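De novo protein based on the inhibitor Amoebiasin-1 (Entamoeba histolytica, PDB 5SWK) probably inhibits cysteine proteases, as its parent inhibitor does with the amoebic enzymes CP1, CP2 and CP5, though this chain is a redesigned version. Local coordinates at residues G29-G34 / V49-D54; W37-D40 / S46-V49; Y67-T72 / I81-R86. One frame throughout, in Å; residues are numbered along the deposited sequence.

Contact 1: residues G29-G34 / V49-D54; sequences GNPTTG and VEYVAD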
loop_
_atom_site.group_PDB
_atom_site.type_symbol
_atom_site.label_atom_id
_atom_site.label_comp_id
_atom_site.label_asym_id
_atom_site.label_seq_id
_atom_site.Cartn_x
_atom_site.Cartn_y
_atom_site.Cartn_z
ATOM N N GLY D 29 -6.384 4.233 20.905
ATOM C CA GLY D 29 -5.770 3.267 20.018
ATOM C C GLY D 29 -5.218 2.121 20.845
ATOM O O GLY D 29 -4.998 2.261 22.057
ATOM N N ASN D 30 -5.023 0.978 20.198
ATOM C CA ASN D 30 -4.425 -0.176 20.852
ATOM C C ASN D 30 -3.363 -0.828 19.979
ATOM O O ASN D 30 -3.650 -1.783 19.253
ATOM C CB ASN D 30 -5.483 -1.210 21.216
ATOM C CG ASN D 30 -4.959 -2.229 22.203
ATOM O OD1 ASN D 30 -3.757 -2.261 22.497
ATOM N ND2 ASN D 30 -5.846 -3.063 22.724
ATOM N N PRO D 31 -2.132 -0.314 20.048
ATOM C CA PRO D 31 -1.042 -0.777 19.185
ATOM C C PRO D 31 -0.580 -2.221 19.434
ATOM O O PRO D 31 0.236 -2.711 18.653
ATOM C CB PRO D 31 0.086 0.214 19.491
ATOM C CG PRO D 31 -0.238 0.759 20.840
ATOM C CD PRO D 31 -1.729 0.830 20.879
ATOM N N THR D 32 -1.078 -2.890 20.471
ATOM C CA THR D 32 -0.738 -4.296 20.662
ATOM C C THR D 32 -1.368 -5.162 19.571
ATOM O O THR D 32 -0.980 -6.313 19.398
ATOM C CB THR D 32 -1.179 -4.830 22.035
ATOM O OG1 THR D 32 -2.593 -4.668 22.184
ATOM C CG2 THR D 32 -0.465 -4.086 23.149
ATOM N N THR D 33 -2.340 -4.605 18.843
ATOM C CA THR D 33 -2.968 -5.297 17.721
ATOM C C THR D 33 -2.152 -5.115 16.454
ATOM O O THR D 33 -2.378 -5.793 15.451
ATOM C CB THR D 33 -4.397 -4.779 17.442
ATOM O OG1 THR D 33 -4.334 -3.392 17.087
ATOM C CG2 THR D 33 -5.280 -4.950 18.664
ATOM N N GLY D 34 -1.215 -4.179 16.497
ATOM C CA GLY D 34 -0.449 -3.819 15.321
ATOM C C GLY D 34 -0.976 -2.587 14.601
ATOM O O GLY D 34 -0.285 -2.021 13.752
ATOM N N VAL D 49 3.166 12.867 16.229
ATOM C CA VAL D 49 2.298 11.827 16.758
ATOM C C VAL D 49 3.032 11.062 17.858
ATOM O O VAL D 49 4.175 10.652 17.675
ATOM C CB VAL D 49 1.843 10.859 15.663
ATOM C CG1 VAL D 49 0.939 9.804 16.248
ATOM C CG2 VAL D 49 1.114 11.620 14.555
ATOM N N GLU D 50 2.373 10.889 18.998
ATOM C CA GLU D 50 2.945 10.171 20.130
ATOM C C GLU D 50 1.913 9.217 20.709
ATOM O O GLU D 50 0.731 9.555 20.811
ATOM C CB GLU D 50 3.424 11.150 21.210
ATOM N N TYR D 51 2.356 8.016 21.066
ATOM C CA TYR D 51 1.508 7.089 21.789
ATOM C C TYR D 51 1.746 7.255 23.275
ATOM O O TYR D 51 2.890 7.296 23.721
ATOM C CB TYR D 51 1.783 5.648 21.378
ATOM C CG TYR D 51 1.073 4.629 22.250
ATOM C CD1 TYR D 51 1.766 3.902 23.213
ATOM C CD2 TYR D 51 -0.290 4.409 22.121
ATOM C CE1 TYR D 51 1.114 2.970 24.010
ATOM C CE2 TYR D 51 -0.946 3.489 22.908
ATOM C CZ TYR D 51 -0.247 2.768 23.844
ATOM O OH TYR D 51 -0.910 1.849 24.626
ATOM N N VAL D 52 0.662 7.362 24.034
ATOM C CA VAL D 52 0.755 7.459 25.485
ATOM C C VAL D 52 -0.105 6.368 26.087
ATOM O O VAL D 52 -1.325 6.359 25.916
ATOM C CB VAL D 52 0.307 8.835 26.009
ATOM C CG1 VAL D 52 0.589 8.954 27.496
ATOM C CG2 VAL D 52 1.012 9.946 25.250
ATOM N N ALA D 53 0.539 5.429 26.767
ATOM C CA ALA D 53 -0.172 4.313 27.366
ATOM C C ALA D 53 -1.136 4.808 28.442
ATOM O O ALA D 53 -0.828 5.760 29.158
ATOM C CB ALA D 53 0.819 3.314 27.952
ATOM N N ASP D 54 -2.307 4.184 28.538
ATOM C CA ASP D 54 -3.184 4.420 29.683
ATOM C C ASP D 54 -2.522 3.848 30.937
ATOM O O ASP D 54 -2.267 2.644 31.018
ATOM C CB ASP D 54 -4.566 3.793 29.474
ATOM C CG ASP D 54 -5.428 4.581 28.501
ATOM O OD1 ASP D 54 -5.064 5.726 28.152
ATOM O OD2 ASP D 54 -6.481 4.057 28.093
#
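P31 lays its ring over one face of Y51, a CH-pi contact that joins the probable BC loop of this chagasin-family, immunoglobulin-like fold to strand 45-53. The evidence is the position of P31 CG, 3.7 Å from the centroid of the Y51 ring and 22° off its normal. P31 CD is displaced toward the rim, 3.4 Å from Y51 CE2, so the proline sits over the CE2-CZ side of the ring and not squarely over its middle. G29 adds a looser approach at the ring edge, its O lying 4.3 Å from Y51 CE2. The tyrosine has CG anti to its own backbone N (chi1 171°), which sends the ring out from the strand to meet the proline. On the opposite face of the Y51 ring lies the backbone N of A53, and Y67 meets the same ring at an inclined angle.

No hydrogen bond crosses between 29-34 and 49-54. P31 is held on its own side by a compact 3-10 turn at 31-33, and it also packs on Y67. The start of the turn is gripped twice: N30 O accepts from T33 N at 3.1 Å and from T33 OG1 at 2.8 Å, the hydroxyl arriving nearly in line with the carbonyl bond. A further turn bond links G34 N to P31 O over 3.0 Å. Farther out, Y85 OH bonds to N30 N and R87 NH1 to T33 O, tying both ends of the turn to the region of strand 77-86 and the residue that follows it. The side chain of N30 folds back over the turn as well: its OD1 takes a weak bond from T32 N, and T32 OG1 donates to N30 OD1 at 2.7 Å from 47° above the amide carbonyl plane.

Contact 2: residues W37-D40 / S46-V49; sequences WVVD and SNTV
V39 and N47 approach from opposite directions between the two sheets of a beta sandwich, at a partly exposed margin where 45-53 is the outermost strand of its sheet within the chain. Strand 36-43 belongs to the sheet with 77-86, strand 45-53 to the sheet with 65-73. The short segments 37-40 and 46-49 run nearly antiparallel, 161° between their directions, but their axes stay 8.2 Å apart, and no hydrogen bond joins them. Each strand makes its backbone bonds within its own sheet: V38 and D40 with V84 and V82, S46 and T48 with T72 and K70.

What crosses the gap is carried mainly by one methyl. V39 CG2 points at the N47 amide, 3.3 Å from OD1 and 3.8 Å from ND2. It lies about 2.9 Å off the plane through N47 CG, OD1 and ND2, displaced toward the oxygen side, so the methyl meets the amide obliquely from above and not end-on. The asparagine chi1 of 77° puts CG between backbone N and carbonyl carbon, and chi2 of 86° turns the amide so that its flat side is presented in this way. The second branch of V39, CG1, comes only to 4.2 Å from N47 ND2.

V49 enters beside N47 on the same face of its strand. Its CG2 touches V39 CG2 at 3.9 Å, so the one methyl meets the valine and the amide together, its two neighbours on the same side of it. The other V49 methyl, CG1, rests 3.8 Å from W37 O, a backbone atom.

W37 therefore contributes its main chain here, while its indole leads away from 46-49. There the ring meets those of Y67 and Y85 and packs on F103 of a second subunit, and the indole NE1 hydrogen-bonds to H28 O.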
loop_
_atom_site.group_PDB
_atom_site.type_symbol
_atom_site.label_atom_id
_atom_site.label_comp_id
_atom_site.label_asym_id
_atom_site.label_seq_id
_atom_site.Cartn_x
_atom_site.Cartn_y
_atom_site.Cartn_z
ATOM N N TRP D 37 -2.480 4.988 14.890
ATOM C CA TRP D 37 -2.911 6.197 14.202
ATOM C C TRP D 37 -1.724 6.839 13.499
ATOM O O TRP D 37 -0.687 7.086 14.114
ATOM C CB TRP D 37 -3.551 7.185 15.184
ATOM C CG TRP D 37 -4.953 6.820 15.562
ATOM C CD1 TRP D 37 -5.370 6.265 16.731
ATOM C CD2 TRP D 37 -6.125 6.989 14.753
ATOM N NE1 TRP D 37 -6.736 6.074 16.702
ATOM C CE2 TRP D 37 -7.221 6.511 15.497
ATOM C CE3 TRP D 37 -6.352 7.495 13.467
ATOM C CZ2 TRP D 37 -8.529 6.529 15.004
ATOM C CZ3 TRP D 37 -7.652 7.510 12.974
ATOM C CH2 TRP D 37 -8.724 7.025 13.742
ATOM N N VAL D 38 -1.879 7.104 12.206
ATOM C CA VAL D 38 -0.812 7.689 11.407
ATOM C C VAL D 38 -1.392 8.805 10.546
ATOM O O VAL D 38 -2.577 8.779 10.216
ATOM C CB VAL D 38 -0.114 6.616 10.527
ATOM C CG1 VAL D 38 -1.062 6.068 9.487
ATOM C CG2 VAL D 38 1.122 7.173 9.858
ATOM N N VAL D 39 -0.570 9.797 10.209
ATOM C CA VAL D 39 -1.015 10.898 9.365
ATOM C C VAL D 39 -1.068 10.458 7.913
ATOM O O VAL D 39 -0.034 10.173 7.309
ATOM C CB VAL D 39 -0.092 12.123 9.479
ATOM C CG1 VAL D 39 -0.574 13.226 8.552
ATOM C CG2 VAL D 39 -0.029 12.621 10.926
ATOM N N ASP D 40 -2.267 10.393 7.353
ATOM C CA ASP D 40 -2.420 9.973 5.961
ATOM C C ASP D 40 -2.104 11.126 5.019
ATOM O O ASP D 40 -1.410 10.949 4.021
ATOM C CB ASP D 40 -3.827 9.441 5.709
ATOM C CG ASP D 40 -4.004 8.917 4.297
ATOM O OD1 ASP D 40 -4.810 9.500 3.547
ATOM O OD2 ASP D 40 -3.325 7.934 3.935
ATOM N N SER D 46 2.079 21.452 10.442
ATOM C CA SER D 46 3.081 20.464 10.822
ATOM C C SER D 46 2.496 19.637 11.962
ATOM O O SER D 46 1.503 20.028 12.576
ATOM C CB SER D 46 4.398 21.121 11.234
ATOM O OG SER D 46 4.265 21.831 12.451
ATOM N N ASN D 47 3.085 18.485 12.244
ATOM C CA ASN D 47 2.519 17.643 13.282
ATOM C C ASN D 47 3.533 16.733 13.946
ATOM O O ASN D 47 4.616 16.498 13.417
ATOM C CB ASN D 47 1.387 16.790 12.710
ATOM C CG ASN D 47 1.900 15.624 11.895
ATOM O OD1 ASN D 47 2.195 14.559 12.437
ATOM N ND2 ASN D 47 2.022 15.821 10.592
ATOM N N THR D 48 3.162 16.237 15.120
ATOM C CA THR D 48 3.862 15.134 15.762
ATOM C C THR D 48 2.824 14.149 16.268
ATOM O O THR D 48 1.724 14.546 16.673
ATOM C CB THR D 48 4.737 15.591 16.937
ATOM O OG1 THR D 48 3.913 16.261 17.895
ATOM C CG2 THR D 48 5.848 16.526 16.468
ATOM N N VAL D 49 3.166 12.867 16.229
ATOM C CA VAL D 49 2.298 11.827 16.758
ATOM C C VAL D 49 3.032 11.062 17.858
ATOM O O VAL D 49 4.175 10.652 17.675
ATOM C CB VAL D 49 1.843 10.859 15.663
ATOM C CG1 VAL D 49 0.939 9.804 16.248
ATOM C CG2 VAL D 49 1.114 11.620 14.555
#

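Contact 3: residues Y67-T72 / I81-R86; sequences YHIKIT and IVLVYR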
loop_
_atom_site.group_PDB
_atom_site.type_symbol
_atom_site.label_atom_id
_atom_site.label_comp_id
_atom_site.label_asym_id
_atom_site.label_seq_id
_atom_site.Cartn_x
_atom_site.Cartn_y
_atom_site.Cartn_z
ATOM N N TYR D 67 -3.355 8.147 21.267
ATOM C CA TYR D 67 -2.439 8.830 20.377
ATOM C C TYR D 67 -2.673 10.319 20.503
ATOM O O TYR D 67 -3.808 10.790 20.434
ATOM C CB TYR D 67 -2.622 8.348 18.931
ATOM C CG TYR D 67 -2.008 6.987 18.726
ATOM C CD1 TYR D 67 -0.721 6.851 18.220
ATOM C CD2 TYR D 67 -2.701 5.838 19.081
ATOM C CE1 TYR D 67 -0.150 5.601 18.052
ATOM C CE2 TYR D 67 -2.141 4.593 18.923
ATOM C CZ TYR D 67 -0.867 4.476 18.405
ATOM O OH TYR D 67 -0.320 3.225 18.245
ATOM N N HIS D 68 -1.591 11.044 20.735
ATOM C CA HIS D 68 -1.623 12.488 20.803
ATOM C C HIS D 68 -1.058 13.025 19.509
ATOM O O HIS D 68 0.128 12.858 19.221
ATOM C CB HIS D 68 -0.819 13.007 21.999
ATOM C CG HIS D 68 -1.424 12.677 23.329
ATOM N ND1 HIS D 68 -1.668 13.634 24.293
ATOM C CD2 HIS D 68 -1.816 11.497 23.864
ATOM C CE1 HIS D 68 -2.187 13.056 25.362
ATOM N NE2 HIS D 68 -2.290 11.760 25.128
ATOM N N ILE D 69 -1.911 13.646 18.706
ATOM C CA ILE D 69 -1.441 14.255 17.479
ATOM C C ILE D 69 -1.459 15.766 17.652
ATOM O O ILE D 69 -2.510 16.396 17.667
ATOM C CB ILE D 69 -2.279 13.842 16.261
ATOM C CG1 ILE D 69 -2.320 12.312 16.130
ATOM C CG2 ILE D 69 -1.689 14.450 14.993
ATOM C CD1 ILE D 69 -3.511 11.646 16.795
ATOM N N LYS D 70 -0.272 16.333 17.803
ATOM C CA LYS D 70 -0.125 17.760 18.011
ATOM C C LYS D 70 0.042 18.445 16.666
ATOM O O LYS D 70 0.989 18.159 15.943
ATOM C CB LYS D 70 1.078 18.040 18.924
ATOM C CG LYS D 70 1.369 19.514 19.154
ATOM N N ILE D 71 -0.883 19.332 16.314
ATOM C CA ILE D 71 -0.763 20.051 15.056
ATOM C C ILE D 71 -0.390 21.502 15.311
ATOM O O ILE D 71 -0.730 22.069 16.347
ATOM C CB ILE D 71 -2.063 19.996 14.222
ATOM C CG1 ILE D 71 -3.225 20.635 14.991
ATOM C CG2 ILE D 71 -2.388 18.559 13.816
ATOM C CD1 ILE D 71 -4.485 20.829 14.151
ATOM N N THR D 72 0.330 22.088 14.361
ATOM C CA THR D 72 0.705 23.492 14.414
ATOM C C THR D 72 0.398 24.140 13.071
ATOM O O THR D 72 0.806 23.624 12.029
ATOM C CB THR D 72 2.200 23.676 14.734
ATOM O OG1 THR D 72 2.504 23.037 15.978
ATOM C CG2 THR D 72 2.548 25.157 14.832
ATOM N N ILE D 81 -6.131 17.962 7.994
ATOM C CA ILE D 81 -5.357 16.792 8.373
ATOM C C ILE D 81 -6.248 15.558 8.342
ATOM O O ILE D 81 -7.412 15.586 8.769
ATOM C CB ILE D 81 -4.675 16.962 9.761
ATOM C CG1 ILE D 81 -3.698 15.810 10.018
ATOM C CG2 ILE D 81 -5.698 17.084 10.878
ATOM C CD1 ILE D 81 -2.736 16.062 11.160
ATOM N N VAL D 82 -5.715 14.487 7.761
ATOM C CA VAL D 82 -6.419 13.219 7.710
ATOM C C VAL D 82 -5.553 12.171 8.383
ATOM O O VAL D 82 -4.401 11.972 8.000
ATOM C CB VAL D 82 -6.738 12.774 6.264
ATOM C CG1 VAL D 82 -7.491 11.454 6.278
ATOM C CG2 VAL D 82 -7.541 13.848 5.533
ATOM N N LEU D 83 -6.115 11.525 9.395
ATOM C CA LEU D 83 -5.430 10.471 10.122
ATOM C C LEU D 83 -6.126 9.158 9.837
ATOM O O LEU D 83 -7.346 9.114 9.680
ATOM C CB LEU D 83 -5.433 10.748 11.627
ATOM C CG LEU D 83 -4.984 12.135 12.090
ATOM C CD1 LEU D 83 -5.156 12.266 13.598
ATOM C CD2 LEU D 83 -3.542 12.378 11.698
ATOM N N VAL D 84 -5.355 8.082 9.775
ATOM C CA VAL D 84 -5.931 6.779 9.531
ATOM C C VAL D 84 -5.416 5.759 10.554
ATOM O O VAL D 84 -4.241 5.764 10.919
ATOM C CB VAL D 84 -5.637 6.323 8.080
ATOM C CG1 VAL D 84 -4.151 6.325 7.803
ATOM C CG2 VAL D 84 -6.233 4.969 7.813
ATOM N N TYR D 85 -6.322 4.918 11.044
ATOM C CA TYR D 85 -5.978 3.865 11.991
ATOM C C TYR D 85 -5.711 2.597 11.192
ATOM O O TYR D 85 -6.649 1.891 10.812
ATOM C CB TYR D 85 -7.113 3.660 13.000
ATOM C CG TYR D 85 -6.797 2.769 14.185
ATOM C CD1 TYR D 85 -5.876 3.163 15.152
ATOM C CD2 TYR D 85 -7.454 1.557 14.358
ATOM C CE1 TYR D 85 -5.599 2.360 16.247
ATOM C CE2 TYR D 85 -7.189 0.746 15.448
ATOM C CZ TYR D 85 -6.261 1.154 16.391
ATOM O OH TYR D 85 -6.004 0.348 17.478
ATOM N N ARG D 86 -4.439 2.321 10.916
ATOM C CA ARG D 86 -4.104 1.242 9.994
ATOM C C ARG D 86 -2.992 0.328 10.506
ATOM O O ARG D 86 -2.295 0.645 11.473
ATOM C CB ARG D 86 -3.703 1.815 8.631
ATOM C CG ARG D 86 -2.379 2.554 8.635
ATOM C CD ARG D 86 -1.878 2.798 7.214
#
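I69 and L83 meet tip to tip, and both first torsions set the next carbon opposite the carbonyl carbon: I69 CG1 does so at chi1 -56°, L83 CG in the same sense. The second torsion of I69, at 93° and not staggered, turns CD1 to the leucine methyl, while an extended one in L83 (176°) makes CD1 its leading atom. The result is a distance of 3.6 Å between I69 CD1 and L83 CD1, with I69 CG1 3.8 Å from the same leucine methyl.

I81 is extended, CG1 anti to the backbone N, so its CD1 reaches across to strand 65-73. It crosses I71 obliquely, 3.7 Å from I71 CG2, and comes more loosely within 4.3 Å of I69 CG2, bridging two successive inward residues.

The segments run antiparallel in direction but lie in different sheets, with axes 10.8 Å apart: this is face-to-face sandwich packing. The sheet of 81-86 continues into a second subunit, whose L105 and F103 pack on I81 and L83. All four contacting residues are buried, and every touch between them is methyl or methylene against methyl, with no hydrogen bond across. The cohesion here is therefore dispersion and exclusion of water.

How the contacts relate
The three contacts run along the sandwich. Contacts 2 and 3 lie at its middle, their centres about 4 Å apart, and contact 1 sits toward one end, about 13 Å from contact 2 and 12 Å from contact 3. Contacts 1 and 2 share V49 on strand 45-53, and both close in the chain before contact 3 opens. Strands 45-53 and 65-73 are neighbours in one sheet, 36-43 and 77-86 in the other, so contacts 2 and 3 join the same two sheets through different strand pairs. A probable hydrogen bond, E50 O to H68 N at 2.8 Å, joins contact 1 to contact 3 within one sheet; the probable BC loop thus packs against the sandwich that contacts 2 and 3 hold together.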